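Local atomic coordinates of glutathione S-transferase (Sphingobium chungbukense, PDB entry 6M1T), a protein that binds glutathione as a dimeric bacterial beta-class transferase and probably conjugates it to electrophilic compounds in detoxification. Residues L3-S6 against C10-A13; A128-L133 against S173-L178; S96-L101 against D155-V160. One frame throughout, in Å; residues are numbered along the deposited sequence.

In the fold
From the N terminus, interaction 1 comes first and closes the shortest loop: three residues separate segment 3-6, which ends strand 2-5, from segment 10-13, which leads into helix 12-21, all within the thioredoxin-like part of the chain. Interactions 2 and 3 come later and cross, because their segments alternate in the order 96-101, 128-133, 155-160, 173-178. They thereby interlock helices 89-108, 119-139, 153-162 and 176-186 of the all-helical half, where His-132 of interaction 2 also packs on Phe-100 of interaction 3. Interaction 1 meets interaction 3 where Leu-12 and Ala-13 pack on Ile-156, Tyr-157 and Val-160, joining the two halves beside the glutathione pocket. Interaction 2 lies farther out, its centre about 24 Å from that of interaction 1.

Interaction 1 of 3, residues L3-S6 against C10-A13. With GSH (glutathione), chain C.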
loop_
_atom_site.group_PDB
_atom_site.type_symbol
_atom_site.label_atom_id
_atom_site.label_comp_id
_atom_site.label_asym_id
_atom_site.label_seq_id
_atom_site.Cartn_x
_atom_site.Cartn_y
_atom_site.Cartn_z
ATOM N N LEU A 3 8.213 16.792 9.304
ATOM C CA LEU A 3 7.141 16.245 8.464
ATOM C C LEU A 3 6.727 17.270 7.396
ATOM O O LEU A 3 6.394 18.394 7.758
ATOM C CB LEU A 3 5.943 15.904 9.356
ATOM C CG LEU A 3 4.805 15.266 8.588
ATOM C CD1 LEU A 3 5.166 13.849 8.103
ATOM C CD2 LEU A 3 3.544 15.261 9.452
ATOM N N PHE A 4 6.727 16.848 6.125
ATOM C CA PHE A 4 6.323 17.659 4.965
ATOM C C PHE A 4 4.868 17.379 4.682
ATOM O O PHE A 4 4.527 16.198 4.519
ATOM C CB PHE A 4 7.216 17.391 3.748
ATOM C CG PHE A 4 8.627 17.841 3.997
ATOM C CD1 PHE A 4 9.509 17.051 4.716
ATOM C CD2 PHE A 4 9.043 19.094 3.581
ATOM C CE1 PHE A 4 10.801 17.489 4.967
ATOM C CE2 PHE A 4 10.334 19.523 3.826
ATOM C CZ PHE A 4 11.212 18.723 4.523
ATOM N N ILE A 5 4.072 18.440 4.719
ATOM C CA ILE A 5 2.602 18.377 4.633
ATOM C C ILE A 5 2.061 19.276 3.526
ATOM O O ILE A 5 2.707 20.244 3.121
ATOM C CB ILE A 5 1.954 18.739 5.984
ATOM C CG1 ILE A 5 2.132 20.201 6.389
ATOM C CG2 ILE A 5 2.456 17.796 7.056
ATOM C CD1 ILE A 5 1.098 20.641 7.435
ATOM N N SER A 6 0.806 18.993 3.194
ATOM C CA SER A 6 -0.125 19.933 2.532
ATOM C C SER A 6 -1.450 19.859 3.301
ATOM O O SER A 6 -1.974 18.777 3.530
ATOM C CB SER A 6 -0.251 19.563 1.071
ATOM O OG SER A 6 -1.119 20.489 0.441
ATOM N N CYS A 10 -3.218 13.564 2.669
ATOM C CA CYS A 10 -3.038 12.318 3.454
ATOM C C CYS A 10 -1.885 12.503 4.454
ATOM O O CYS A 10 -1.809 11.693 5.452
ATOM C CB CYS A 10 -2.842 11.114 2.548
ATOM S SG CYS A 10 -1.383 11.413 1.533
ATOM N N SER A 11 -1.059 13.555 4.306
ATOM C CA SER A 11 -0.031 13.967 5.309
ATOM C C SER A 11 -0.621 14.329 6.683
ATOM O O SER A 11 0.156 14.292 7.705
ATOM C CB SER A 11 0.852 15.091 4.786
ATOM O OG SER A 11 0.089 16.141 4.238
ATOM N N LEU A 12 -1.908 14.684 6.750
ATOM C CA LEU A 12 -2.570 14.909 8.071
ATOM C C LEU A 12 -2.402 13.667 8.956
ATOM O O LEU A 12 -2.312 13.815 10.165
ATOM C CB LEU A 12 -4.021 15.304 7.832
ATOM C CG LEU A 12 -4.887 15.581 9.057
ATOM C CD1 LEU A 12 -4.340 16.724 9.915
ATOM C CD2 LEU A 12 -6.287 15.902 8.594
ATOM N N ALA A 13 -2.329 12.457 8.385
ATOM C CA ALA A 13 -2.303 11.223 9.188
ATOM C C ALA A 13 -1.045 11.170 10.058
ATOM O O ALA A 13 -1.154 11.113 11.303
ATOM C CB ALA A 13 -2.472 9.991 8.333
HETATM N N1 GSH C . 1.444 6.250 -1.812
HETATM C CA1 GSH C . 1.729 7.545 -1.168
HETATM C C1 GSH C . 1.626 7.405 0.357
HETATM O O11 GSH C . 0.906 6.488 0.773
HETATM O O12 GSH C . 2.285 8.244 1.062
HETATM C CB1 GSH C . 0.720 8.564 -1.705
HETATM C CG1 GSH C . 1.063 10.000 -1.410
HETATM C CD1 GSH C . 0.114 10.924 -2.170
HETATM O OE1 GSH C . -0.513 10.565 -3.175
HETATM N N2 GSH C . 0.047 12.167 -1.714
HETATM C CA2 GSH C . -0.719 13.245 -2.307
HETATM C C2 GSH C . 0.166 14.204 -3.084
HETATM O O2 GSH C . 1.202 14.634 -2.576
HETATM C CB2 GSH C . -1.527 14.005 -1.257
HETATM S SG2 GSH C . -2.940 13.065 -0.599
HETATM N N3 GSH C . -0.202 14.463 -4.326
HETATM C CA3 GSH C . 0.515 15.382 -5.175
HETATM C C3 GSH C . 0.918 14.760 -6.514
HETATM O O31 GSH C . 0.790 13.525 -6.643
HETATM O O32 GSH C . 1.378 15.529 -7.384
HETATM O O HOH W 1 -1.240 17.538 6.089
#
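The connection from strand 2-5 to helix 12-21 in the thioredoxin-like beta-alpha-beta unit is fastened where Ser-11, at the entry to the helix, reaches back to Ile-5 and Ser-6 at the end of the strand. Its hydroxyl carries the contact. The amide of Ser-6 donates to Ser-11 OG over 3.1 Å in a nearly straight bond, with an N-H...O angle of 166°. The same OG gives its proton to a water 2.7 Å away, and that water in turn donates to Ser-6 O at 2.9 Å. One small hydroxyl thus accepts and donates, and the backbone of Ser-6 is held on both its N-H and, through the water, its C=O.

Rotation about the CA-CB bond sets this up: OG of Ser-11 sits between the backbone N and the carbonyl carbon (chi1 49°), a placement that turns it to the strand end. Ile-5 packs beside the hydroxyl, its CB 3.6 Å from Ser-11 OG and its CG2 methyl next to Ser-11 CB, while the rest of the side chain leads away. On the carbonyl of the same serine, Leu-3 lays CD2 against Ser-11 O at 3.9 Å. Branched and aliphatic residues suit a buried strand here, and a serine gives the turn a compact polar hook. Phe-4 points to the other side of the sheet, where its ring meets Phe-43.

Cys-10, one residue earlier, faces the ligand instead: its SG lies 3.1 Å from SG2 of glutathione, too far for a disulfide bond. Its carbonyl accepts from Asn-66 ND2, itself a glutathione-binding residue. A cysteine in the loop after the first strand, presented near the entry to the helix to the thiol of glutathione, is the hallmark of the beta-class active site on a thioredoxin fold.

Interaction 2 of 3, residues A128-L133 against S173-L178; sequences AVKNHL and SAYPNL
Leu-133 lies squarely over the ring of Tyr-175, and here the contact is tight. Its CB stands 3.7 Å from the ring centroid and only 9° off the normal, a CH-pi contact, while CD1 reaches the CE2 side of the same ring. Ala-174 puts its own CB over the opposite face, so the ring is sandwiched between a leucine and the small methyl of its chain neighbour. Deeper in, Leu-178 meets Leu-133 at about a right angle, CD1 to CD2 at 3.7 Å, and the same CD1 methyl rests 3.5 Å from Leu-133 O. Leu-162 of helix 153-162 touches both leucines, and Leu-178 borders the bound cysteine.

The contact joins helix 119-139 to the beginning of helix 176-186 in the all-helical half of the transferase fold. Tyr-175 occupies the N-cap position, followed by Pro-176, a residue well suited to a first helical turn because it has no amide hydrogen to satisfy. Asp-137, farther along helix 119-139, ties down the same helix start: its OD1 accepts from Leu-178 N and its O from Asn-177 ND2. With CG beside its backbone N and anti to the carbonyl carbon (chi1 -45°), Tyr-175 swings its ring back onto helix 119-139. If an alanine stood here, Leu-133 CB would probably face a gap and the stem of Lys-130 would lose the hydroxyl it packs on, leaving the apolar hold on helix 119-139 largely to Leu-178.

Toward the hydroxyl the contact slackens. Tyr-175 OH meets the aliphatic root of Lys-130, 3.5 Å from CB. Beyond it the exposed lysine chain bends at chi3 (-87°) and carries its ammonium group away from the tyrosine, as suits a long residue with a greasy stem and a charged end.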
loop_
_atom_site.group_PDB
_atom_site.type_symbol
_atom_site.label_atom_id
_atom_site.label_comp_id
_atom_site.label_asym_id
_atom_site.label_seq_id
_atom_site.Cartn_x
_atom_site.Cartn_y
_atom_site.Cartn_z
ATOM N N ALA A 128 -17.012 3.671 -6.724
ATOM C CA ALA A 128 -15.953 2.892 -6.051
ATOM C C ALA A 128 -15.814 3.380 -4.607
ATOM O O ALA A 128 -15.708 2.552 -3.725
ATOM C CB ALA A 128 -14.654 3.006 -6.808
ATOM N N VAL A 129 -15.800 4.688 -4.397
ATOM C CA VAL A 129 -15.655 5.290 -3.039
ATOM C C VAL A 129 -16.873 4.907 -2.186
ATOM O O VAL A 129 -16.668 4.423 -1.038
ATOM C CB VAL A 129 -15.478 6.808 -3.112
ATOM C CG1 VAL A 129 -15.679 7.416 -1.731
ATOM C CG2 VAL A 129 -14.114 7.159 -3.719
ATOM N N LYS A 130 -18.091 5.049 -2.726
ATOM C CA LYS A 130 -19.346 4.738 -1.976
ATOM C C LYS A 130 -19.379 3.251 -1.622
ATOM O O LYS A 130 -19.793 2.922 -0.483
ATOM C CB LYS A 130 -20.557 5.249 -2.768
ATOM C CG LYS A 130 -20.616 6.768 -2.830
ATOM C CD LYS A 130 -21.967 7.363 -3.174
ATOM C CE LYS A 130 -22.188 7.490 -4.662
ATOM N NZ LYS A 130 -23.516 8.075 -4.960
ATOM N N ASN A 131 -18.855 2.378 -2.493
ATOM C CA ASN A 131 -18.697 0.923 -2.213
ATOM C C ASN A 131 -17.763 0.673 -1.020
ATOM O O ASN A 131 -18.064 -0.183 -0.115
ATOM C CB ASN A 131 -18.140 0.177 -3.428
ATOM C CG ASN A 131 -19.191 -0.207 -4.449
ATOM O OD1 ASN A 131 -18.865 -0.834 -5.457
ATOM N ND2 ASN A 131 -20.440 0.174 -4.217
ATOM N N HIS A 132 -16.592 1.309 -1.036
ATOM C CA HIS A 132 -15.601 1.224 0.055
ATOM C C HIS A 132 -16.253 1.691 1.364
ATOM O O HIS A 132 -15.977 1.079 2.405
ATOM C CB HIS A 132 -14.359 2.061 -0.310
ATOM C CG HIS A 132 -13.407 1.324 -1.192
ATOM N ND1 HIS A 132 -12.904 0.089 -0.843
ATOM C CD2 HIS A 132 -12.798 1.656 -2.358
ATOM C CE1 HIS A 132 -12.043 -0.329 -1.761
ATOM N NE2 HIS A 132 -11.962 0.595 -2.697
ATOM N N LEU A 133 -16.997 2.779 1.304
ATOM C CA LEU A 133 -17.600 3.430 2.487
ATOM C C LEU A 133 -18.646 2.441 3.089
ATOM O O LEU A 133 -18.634 2.252 4.301
ATOM C CB LEU A 133 -18.212 4.772 2.065
ATOM C CG LEU A 133 -17.263 5.956 1.792
ATOM C CD1 LEU A 133 -17.970 7.145 1.174
ATOM C CD2 LEU A 133 -16.517 6.393 3.035
ATOM N N SER A 173 -23.964 10.974 5.567
ATOM C CA SER A 173 -25.175 10.511 6.318
ATOM C C SER A 173 -25.480 9.023 6.058
ATOM O O SER A 173 -25.912 8.318 7.009
ATOM C CB SER A 173 -26.393 11.367 6.018
ATOM O OG SER A 173 -26.352 12.535 6.809
ATOM N N ALA A 174 -25.270 8.524 4.840
ATOM C CA ALA A 174 -25.510 7.102 4.503
ATOM C C ALA A 174 -24.657 6.149 5.352
ATOM O O ALA A 174 -24.953 4.947 5.328
ATOM C CB ALA A 174 -25.288 6.872 3.028
ATOM N N TYR A 175 -23.621 6.610 6.066
ATOM C CA TYR A 175 -22.631 5.718 6.736
ATOM C C TYR A 175 -22.543 6.084 8.213
ATOM O O TYR A 175 -21.529 6.599 8.674
ATOM C CB TYR A 175 -21.292 5.788 5.981
ATOM C CG TYR A 175 -21.456 5.715 4.480
ATOM C CD1 TYR A 175 -21.792 4.514 3.867
ATOM C CD2 TYR A 175 -21.345 6.841 3.678
ATOM C CE1 TYR A 175 -21.962 4.420 2.494
ATOM C CE2 TYR A 175 -21.543 6.769 2.304
ATOM C CZ TYR A 175 -21.866 5.559 1.713
ATOM O OH TYR A 175 -22.043 5.435 0.358
ATOM N N PRO A 176 -23.588 5.818 9.037
ATOM C CA PRO A 176 -23.656 6.429 10.362
ATOM C C PRO A 176 -22.644 5.806 11.328
ATOM O O PRO A 176 -22.311 6.456 12.260
ATOM C CB PRO A 176 -25.120 6.139 10.785
ATOM C CG PRO A 176 -25.424 4.823 10.131
ATOM C CD PRO A 176 -24.722 4.913 8.778
ATOM N N ASN A 177 -22.173 4.584 11.090
ATOM C CA ASN A 177 -21.099 3.966 11.907
ATOM C C ASN A 177 -19.785 4.725 11.617
ATOM O O ASN A 177 -19.038 4.965 12.569
ATOM C CB ASN A 177 -20.972 2.455 11.683
ATOM C CG ASN A 177 -22.322 1.768 11.787
ATOM O OD1 ASN A 177 -23.179 2.230 12.550
ATOM N ND2 ASN A 177 -22.524 0.706 11.016
ATOM N N LEU A 178 -19.564 5.150 10.374
ATOM C CA LEU A 178 -18.374 5.979 10.011
ATOM C C LEU A 178 -18.497 7.339 10.695
ATOM O O LEU A 178 -17.551 7.674 11.391
ATOM C CB LEU A 178 -18.257 6.100 8.491
ATOM C CG LEU A 178 -18.016 4.778 7.764
ATOM C CD1 LEU A 178 -17.721 5.029 6.308
ATOM C CD2 LEU A 178 -16.883 3.975 8.377
#

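Interaction 3 of 3, residues S96-L101 against D155-V160; sequences SRLSFL and DIYLFV
Tyr-157 and Leu-101 slide past each other in opposite directions, each reaching from its own helix along the flank of the other. The leucine approaches the ring obliquely, with CD1 3.6 Å from Tyr-157 CD2 and its CB equally close to CE2, so the leucine runs along the CD2-CE2 bond of the ring. The same CD1 methyl lies 3.8 Å from Leu-158 N, packing beside the backbone of the partner helix. Leu-101 also crosses Leu-158 at about a right angle, its CD2 against CD1 at 3.9 Å; a branched end lets one residue serve both neighbours.

The tyrosine ring is placed by a CG anti to the backbone N (chi1 -163°), which lays the ring past Leu-101, with its CD2-CE2 side against helix 89-108. Leu-98 comes from one helical turn before Leu-101. Its CD2 methyl touches Tyr-157 CD2 at 3.8 Å, while its carbonyl oxygen lies near the ring plane at the edge, 3.6 Å from CE2. The segment axes are close to parallel, at 19° and 10.1 Å apart, so side chains of this size fill the gap between them.

Another face of helix 89-108 meets the second subunit: Ser-96 OG is hydrogen-bonded to Thr-64 O of that chain, and the Arg-97 guanidinium donates in its own plane to the same Ser-96 OG. On the partner helix, Tyr-157 touches Asn-66 and lines the glutathione pocket. Across the two segments the chemistry is nearly all van der Waals contact, with the weakly positive ring edge turned to a carbonyl oxygen; this implies that shape more than directed bonding sets the tyrosine's position at the edge of the glutathione pocket.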
loop_
_atom_site.group_PDB
_atom_site.type_symbol
_atom_site.label_atom_id
_atom_site.label_comp_id
_atom_site.label_asym_id
_atom_site.label_seq_id
_atom_site.Cartn_x
_atom_site.Cartn_y
_atom_site.Cartn_z
ATOM N N SER A 96 -1.695 -4.756 6.904
ATOM C CA SER A 96 -2.781 -5.110 5.954
ATOM C C SER A 96 -3.727 -3.925 5.825
ATOM O O SER A 96 -4.005 -3.446 4.678
ATOM C CB SER A 96 -3.524 -6.369 6.395
ATOM O OG SER A 96 -4.548 -6.711 5.482
ATOM N N ARG A 97 -4.198 -3.412 6.961
ATOM C CA ARG A 97 -5.144 -2.282 6.917
ATOM C C ARG A 97 -4.428 -1.063 6.295
ATOM O O ARG A 97 -5.090 -0.343 5.536
ATOM C CB ARG A 97 -5.779 -2.025 8.293
ATOM C CG ARG A 97 -6.869 -3.018 8.720
ATOM C CD ARG A 97 -7.944 -3.382 7.692
ATOM N NE ARG A 97 -7.445 -4.398 6.759
ATOM C CZ ARG A 97 -7.929 -4.685 5.536
ATOM N NH1 ARG A 97 -7.319 -5.611 4.833
ATOM N NH2 ARG A 97 -8.998 -4.098 5.023
ATOM N N LEU A 98 -3.167 -0.794 6.640
ATOM C CA LEU A 98 -2.476 0.404 6.072
ATOM C C LEU A 98 -2.323 0.229 4.554
ATOM O O LEU A 98 -2.488 1.258 3.829
ATOM C CB LEU A 98 -1.136 0.634 6.768
ATOM C CG LEU A 98 -1.213 0.908 8.287
ATOM C CD1 LEU A 98 0.181 1.021 8.843
ATOM C CD2 LEU A 98 -2.051 2.166 8.578
ATOM N N SER A 99 -2.017 -0.989 4.079
ATOM C CA SER A 99 -1.832 -1.282 2.622
ATOM C C SER A 99 -3.185 -1.122 1.923
ATOM O O SER A 99 -3.234 -0.516 0.834
ATOM C CB SER A 99 -1.127 -2.643 2.313
ATOM O OG SER A 99 -1.519 -2.731 0.934
ATOM N N PHE A 100 -4.290 -1.562 2.536
ATOM C CA PHE A 100 -5.621 -1.398 1.934
ATOM C C PHE A 100 -5.968 0.100 1.811
ATOM O O PHE A 100 -6.506 0.552 0.758
ATOM C CB PHE A 100 -6.700 -2.104 2.757
ATOM C CG PHE A 100 -8.066 -1.763 2.284
ATOM C CD1 PHE A 100 -8.654 -2.445 1.234
ATOM C CD2 PHE A 100 -8.788 -0.775 2.931
ATOM C CE1 PHE A 100 -9.943 -2.132 0.812
ATOM C CE2 PHE A 100 -10.062 -0.448 2.497
ATOM C CZ PHE A 100 -10.652 -1.135 1.454
ATOM N N LEU A 101 -5.702 0.880 2.861
ATOM C CA LEU A 101 -6.045 2.319 2.838
ATOM C C LEU A 101 -5.229 3.051 1.739
ATOM O O LEU A 101 -5.826 3.828 1.023
ATOM C CB LEU A 101 -5.776 2.893 4.224
ATOM C CG LEU A 101 -6.753 2.402 5.301
ATOM C CD1 LEU A 101 -6.346 2.937 6.668
ATOM C CD2 LEU A 101 -8.144 2.815 4.961
ATOM N N ASP A 155 -6.511 3.721 12.403
ATOM C CA ASP A 155 -7.691 4.598 12.660
ATOM C C ASP A 155 -7.323 6.032 12.213
ATOM O O ASP A 155 -8.146 6.742 11.656
ATOM C CB ASP A 155 -8.081 4.622 14.148
ATOM C CG ASP A 155 -8.491 3.261 14.711
ATOM O OD1 ASP A 155 -9.477 2.721 14.237
ATOM O OD2 ASP A 155 -7.785 2.743 15.563
ATOM N N ILE A 156 -6.126 6.487 12.544
ATOM C CA ILE A 156 -5.718 7.871 12.173
ATOM C C ILE A 156 -5.804 8.011 10.644
ATOM O O ILE A 156 -6.346 8.965 10.137
ATOM C CB ILE A 156 -4.322 8.202 12.698
ATOM C CG1 ILE A 156 -4.261 8.236 14.239
ATOM C CG2 ILE A 156 -3.930 9.547 12.069
ATOM C CD1 ILE A 156 -2.834 8.387 14.780
ATOM N N TYR A 157 -5.253 7.058 9.926
ATOM C CA TYR A 157 -5.182 7.096 8.441
ATOM C C TYR A 157 -6.589 7.049 7.829
ATOM O O TYR A 157 -6.927 7.899 6.988
ATOM C CB TYR A 157 -4.331 5.920 8.027
ATOM C CG TYR A 157 -3.778 5.935 6.629
ATOM C CD1 TYR A 157 -3.608 7.096 5.889
ATOM C CD2 TYR A 157 -3.300 4.744 6.116
ATOM C CE1 TYR A 157 -3.048 7.047 4.612
ATOM C CE2 TYR A 157 -2.709 4.682 4.870
ATOM C CZ TYR A 157 -2.570 5.834 4.122
ATOM O OH TYR A 157 -2.025 5.717 2.865
ATOM N N LEU A 158 -7.451 6.141 8.328
ATOM C CA LEU A 158 -8.841 6.021 7.833
ATOM C C LEU A 158 -9.560 7.329 8.123
ATOM O O LEU A 158 -10.214 7.845 7.205
ATOM C CB LEU A 158 -9.571 4.841 8.479
ATOM C CG LEU A 158 -11.046 4.685 8.113
ATOM C CD1 LEU A 158 -11.245 4.602 6.590
ATOM C CD2 LEU A 158 -11.628 3.459 8.824
ATOM N N PHE A 159 -9.447 7.821 9.369
ATOM C CA PHE A 159 -10.121 9.082 9.789
ATOM C C PHE A 159 -9.813 10.203 8.799
ATOM O O PHE A 159 -10.704 10.883 8.341
ATOM C CB PHE A 159 -9.628 9.501 11.166
ATOM C CG PHE A 159 -10.118 10.844 11.604
ATOM C CD1 PHE A 159 -11.395 10.964 12.124
ATOM C CD2 PHE A 159 -9.272 11.948 11.612
ATOM C CE1 PHE A 159 -11.854 12.178 12.613
ATOM C CE2 PHE A 159 -9.733 13.163 12.101
ATOM C CZ PHE A 159 -11.029 13.281 12.569
ATOM N N VAL A 160 -8.536 10.347 8.409
ATOM C CA VAL A 160 -8.132 11.433 7.477
ATOM C C VAL A 160 -8.874 11.292 6.143
ATOM O O VAL A 160 -9.466 12.271 5.680
ATOM C CB VAL A 160 -6.609 11.533 7.308
ATOM C CG1 VAL A 160 -6.250 12.458 6.153
ATOM C CG2 VAL A 160 -5.969 11.976 8.597
#